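Side-chain contact in acyl-[acyl-carrier-protein]--UDP-N-acetylglucosamine O-acyltransferase (Helicobacter pylori, PDB 1J2Z), which transfers a (3R)-hydroxyacyl chain from acyl carrier protein to UDP-N-acetylglucosamine, the first step of lipid IV(A) formation in lipid A biosynthesis: residues 177-182 and 241-246. Sequence-based numbering, arbitrary orientation.
Sequences VPPYCT and VKEICS
Pro179 meets one turn of the helix 239-250 at Ile244; the closest CA pair is Pro179 CA and Ile244 CA, 6.1 Å apart. Pro178 to Cys181 form a type II beta turn, with Pro179 and Tyr180 at its corners. Tyr180 has positive phi (63°), as the third position of such a turn requires. The chain then enters the strand 181-184. Residues 241-246 are regular helix, with Cys245 N hydrogen-bonded to Val241 O at 2.8 Å.

CB of Pro179 leaves CA toward the helix, and ring atom CG does the touching. Ile244 receives it with CG1, CB and its own backbone CA; Pro179 CG lies 3.8 Å from Ile244 CA and 4.0 Å from Ile244 CB. The modelled approach of the ring to CG1 is too short for two carbons and is doubtful in detail. CG1 of Ile244 stands beside the backbone N (chi1 -64°), and the extended chain carries CD1 to 4.1 Å from Pro179 CG. Glu243 flanks the ring through its aliphatic part, with its CG 4.5 Å from Pro179 CG.

Helix 204-217 packs beside the contact: Leu213 and Tyr214 touch Ile244, and the Tyr214 hydroxyl is hydrogen-bonded to Pro179 O. Pro179 also rests on Ala162.

The contact joins the last part of the left-handed parallel beta-helix to the C-terminal helical domain of LpxA, away from the substrate-binding sites. Across the two segments the chemistry is apolar. Its hold therefore comes from buried van der Waals packing of a rigid proline ring on isoleucine, while Tyr214 gives the turn one polar link to helix 204-217.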
ATOM      1  N   VAL A 177     -19.683  11.081   6.943  1.00 23.29           N
ATOM      2  CA  VAL A 177     -20.670  10.024   6.801  1.00 21.58           C
ATOM      3  C   VAL A 177     -21.490   9.897   8.080  1.00 26.50           C
ATOM      4  O   VAL A 177     -20.952   9.600   9.145  1.00 26.66           O
ATOM      5  CB  VAL A 177     -19.998   8.671   6.509  1.00 20.97           C
ATOM      6  CG1 VAL A 177     -21.059   7.605   6.292  1.00 19.15           C
ATOM      7  CG2 VAL A 177     -19.092   8.792   5.287  1.00 21.68           C
ATOM      8  N   PRO A 178     -22.813  10.113   7.986  1.00 28.82           N
ATOM      9  CA  PRO A 178     -23.715  10.026   9.137  1.00 28.35           C
ATOM     10  C   PRO A 178     -23.790   8.607   9.687  1.00 25.83           C
ATOM     11  O   PRO A 178     -23.457   7.642   8.995  1.00 24.75           O
ATOM     12  CB  PRO A 178     -25.042  10.507   8.562  1.00 33.46           C
ATOM     13  CG  PRO A 178     -24.988   9.979   7.157  1.00 30.76           C
ATOM     14  CD  PRO A 178     -23.574  10.341   6.743  1.00 30.31           C
ATOM     15  N   PRO A 179     -24.240   8.457  10.939  1.00 22.75           N
ATOM     16  CA  PRO A 179     -24.339   7.134  11.559  1.00 24.97           C
ATOM     17  C   PRO A 179     -25.080   6.028  10.807  1.00 25.97           C
ATOM     18  O   PRO A 179     -26.075   6.265  10.121  1.00 27.53           O
ATOM     19  CB  PRO A 179     -24.955   7.429  12.932  1.00 24.02           C
ATOM     20  CG  PRO A 179     -25.617   8.751  12.764  1.00 34.59           C
ATOM     21  CD  PRO A 179     -24.684   9.510  11.868  1.00 26.16           C
ATOM     22  N   TYR A 180     -24.546   4.816  10.938  1.00 24.55           N
ATOM     23  CA  TYR A 180     -25.111   3.613  10.337  1.00 27.46           C
ATOM     24  C   TYR A 180     -25.191   3.549   8.811  1.00 26.41           C
ATOM     25  O   TYR A 180     -25.983   2.780   8.264  1.00 29.29           O
ATOM     26  CB  TYR A 180     -26.493   3.359  10.945  1.00 29.11           C
ATOM     27  CG  TYR A 180     -26.458   3.252  12.455  1.00 34.45           C
ATOM     28  CD1 TYR A 180     -26.961   4.271  13.264  1.00 36.49           C
ATOM     29  CD2 TYR A 180     -25.888   2.139  13.076  1.00 38.14           C
ATOM     30  CE1 TYR A 180     -26.895   4.182  14.658  1.00 34.30           C
ATOM     31  CE2 TYR A 180     -25.818   2.040  14.459  1.00 32.46           C
ATOM     32  CZ  TYR A 180     -26.321   3.062  15.243  1.00 35.81           C
ATOM     33  OH  TYR A 180     -26.239   2.954  16.613  1.00 41.93           O
ATOM     34  N   CYS A 181     -24.369   4.335   8.121  1.00 25.38           N
ATOM     35  CA  CYS A 181     -24.375   4.330   6.662  1.00 25.62           C
ATOM     36  C   CYS A 181     -23.233   3.522   6.063  1.00 27.76           C
ATOM     37  O   CYS A 181     -22.176   3.379   6.668  1.00 26.39           O
ATOM     38  CB  CYS A 181     -24.285   5.756   6.120  1.00 28.01           C
ATOM     39  SG  CYS A 181     -25.701   6.771   6.509  1.00 27.82           S
ATOM     40  N   THR A 182     -23.462   2.986   4.869  1.00 27.96           N
ATOM     41  CA  THR A 182     -22.440   2.228   4.163  1.00 30.28           C
ATOM     42  C   THR A 182     -21.983   3.125   3.020  1.00 27.26           C
ATOM     43  O   THR A 182     -22.805   3.747   2.348  1.00 32.69           O
ATOM     44  CB  THR A 182     -22.995   0.916   3.587  1.00 31.64           C
ATOM     45  OG1 THR A 182     -24.070   1.204   2.687  1.00 41.08           O
ATOM     46  CG2 THR A 182     -23.493   0.024   4.699  1.00 31.05           C
ATOM     47  N   VAL A 241     -32.432  10.850  16.338  1.00 33.34           N
ATOM     48  CA  VAL A 241     -32.520  12.105  15.604  1.00 29.22           C
ATOM     49  C   VAL A 241     -31.406  13.028  16.089  1.00 35.71           C
ATOM     50  O   VAL A 241     -30.725  13.676  15.288  1.00 30.59           O
ATOM     51  CB  VAL A 241     -33.885  12.788  15.831  1.00 32.88           C
ATOM     52  CG1 VAL A 241     -33.874  14.207  15.269  1.00 32.15           C
ATOM     53  CG2 VAL A 241     -34.980  11.970  15.169  1.00 34.35           C
ATOM     54  N   LYS A 242     -31.221  13.076  17.407  1.00 29.92           N
ATOM     55  CA  LYS A 242     -30.190  13.922  18.000  1.00 38.95           C
ATOM     56  C   LYS A 242     -28.802  13.519  17.516  1.00 32.54           C
ATOM     57  O   LYS A 242     -28.000  14.360  17.105  1.00 33.51           O
ATOM     58  CB  LYS A 242     -30.231  13.825  19.531  1.00 46.01           C
ATOM     59  CG  LYS A 242     -31.524  14.315  20.164  1.00 61.70           C
ATOM     60  CD  LYS A 242     -31.440  14.273  21.688  1.00 72.16           C
ATOM     61  CE  LYS A 242     -32.714  14.808  22.330  1.00 79.86           C
ATOM     62  NZ  LYS A 242     -32.650  14.794  23.819  1.00 81.67           N
ATOM     63  N   GLU A 243     -28.526  12.224  17.574  1.00 32.12           N
ATOM     64  CA  GLU A 243     -27.236  11.686  17.165  1.00 34.99           C
ATOM     65  C   GLU A 243     -26.935  11.954  15.694  1.00 34.71           C
ATOM     66  O   GLU A 243     -25.843  12.389  15.340  1.00 30.29           O
ATOM     67  CB  GLU A 243     -27.217  10.181  17.418  1.00 36.49           C
ATOM     68  CG  GLU A 243     -25.883   9.522  17.176  1.00 44.53           C
ATOM     69  CD  GLU A 243     -25.910   8.047  17.515  1.00 53.13           C
ATOM     70  OE1 GLU A 243     -24.834   7.410  17.474  1.00 55.68           O
ATOM     71  OE2 GLU A 243     -27.008   7.525  17.819  1.00 47.47           O
ATOM     72  N   ILE A 244     -27.922  11.696  14.843  1.00 35.12           N
ATOM     73  CA  ILE A 244     -27.768  11.876  13.405  1.00 31.19           C
ATOM     74  C   ILE A 244     -27.783  13.329  12.938  1.00 28.65           C
ATOM     75  O   ILE A 244     -26.887  13.764  12.216  1.00 26.59           O
ATOM     76  CB  ILE A 244     -28.862  11.087  12.658  1.00 25.93           C
ATOM     77  CG1 ILE A 244     -28.666   9.592  12.916  1.00 24.95           C
ATOM     78  CG2 ILE A 244     -28.819  11.394  11.169  1.00 29.93           C
ATOM     79  CD1 ILE A 244     -29.742   8.707  12.343  1.00 19.90           C
ATOM     80  N   CYS A 245     -28.794  14.081  13.357  1.00 28.39           N
ATOM     81  CA  CYS A 245     -28.914  15.470  12.939  1.00 29.24           C
ATOM     82  C   CYS A 245     -27.853  16.414  13.495  1.00 27.30           C
ATOM     83  O   CYS A 245     -27.392  17.313  12.789  1.00 30.17           O
ATOM     84  CB  CYS A 245     -30.315  15.985  13.269  1.00 28.62           C
ATOM     85  SG  CYS A 245     -31.589  15.052  12.404  1.00 32.50           S
ATOM     86  N   SER A 246     -27.457  16.229  14.749  1.00 27.66           N
ATOM     87  CA  SER A 246     -26.436  17.108  15.313  1.00 26.14           C
ATOM     88  C   SER A 246     -25.115  16.836  14.597  1.00 23.87           C
ATOM     89  O   SER A 246     -24.304  17.743  14.403  1.00 23.81           O
ATOM     90  CB  SER A 246     -26.278  16.869  16.818  1.00 26.44           C
ATOM     91  OG  SER A 246     -25.727  15.594  17.073  1.00 31.41           O
TER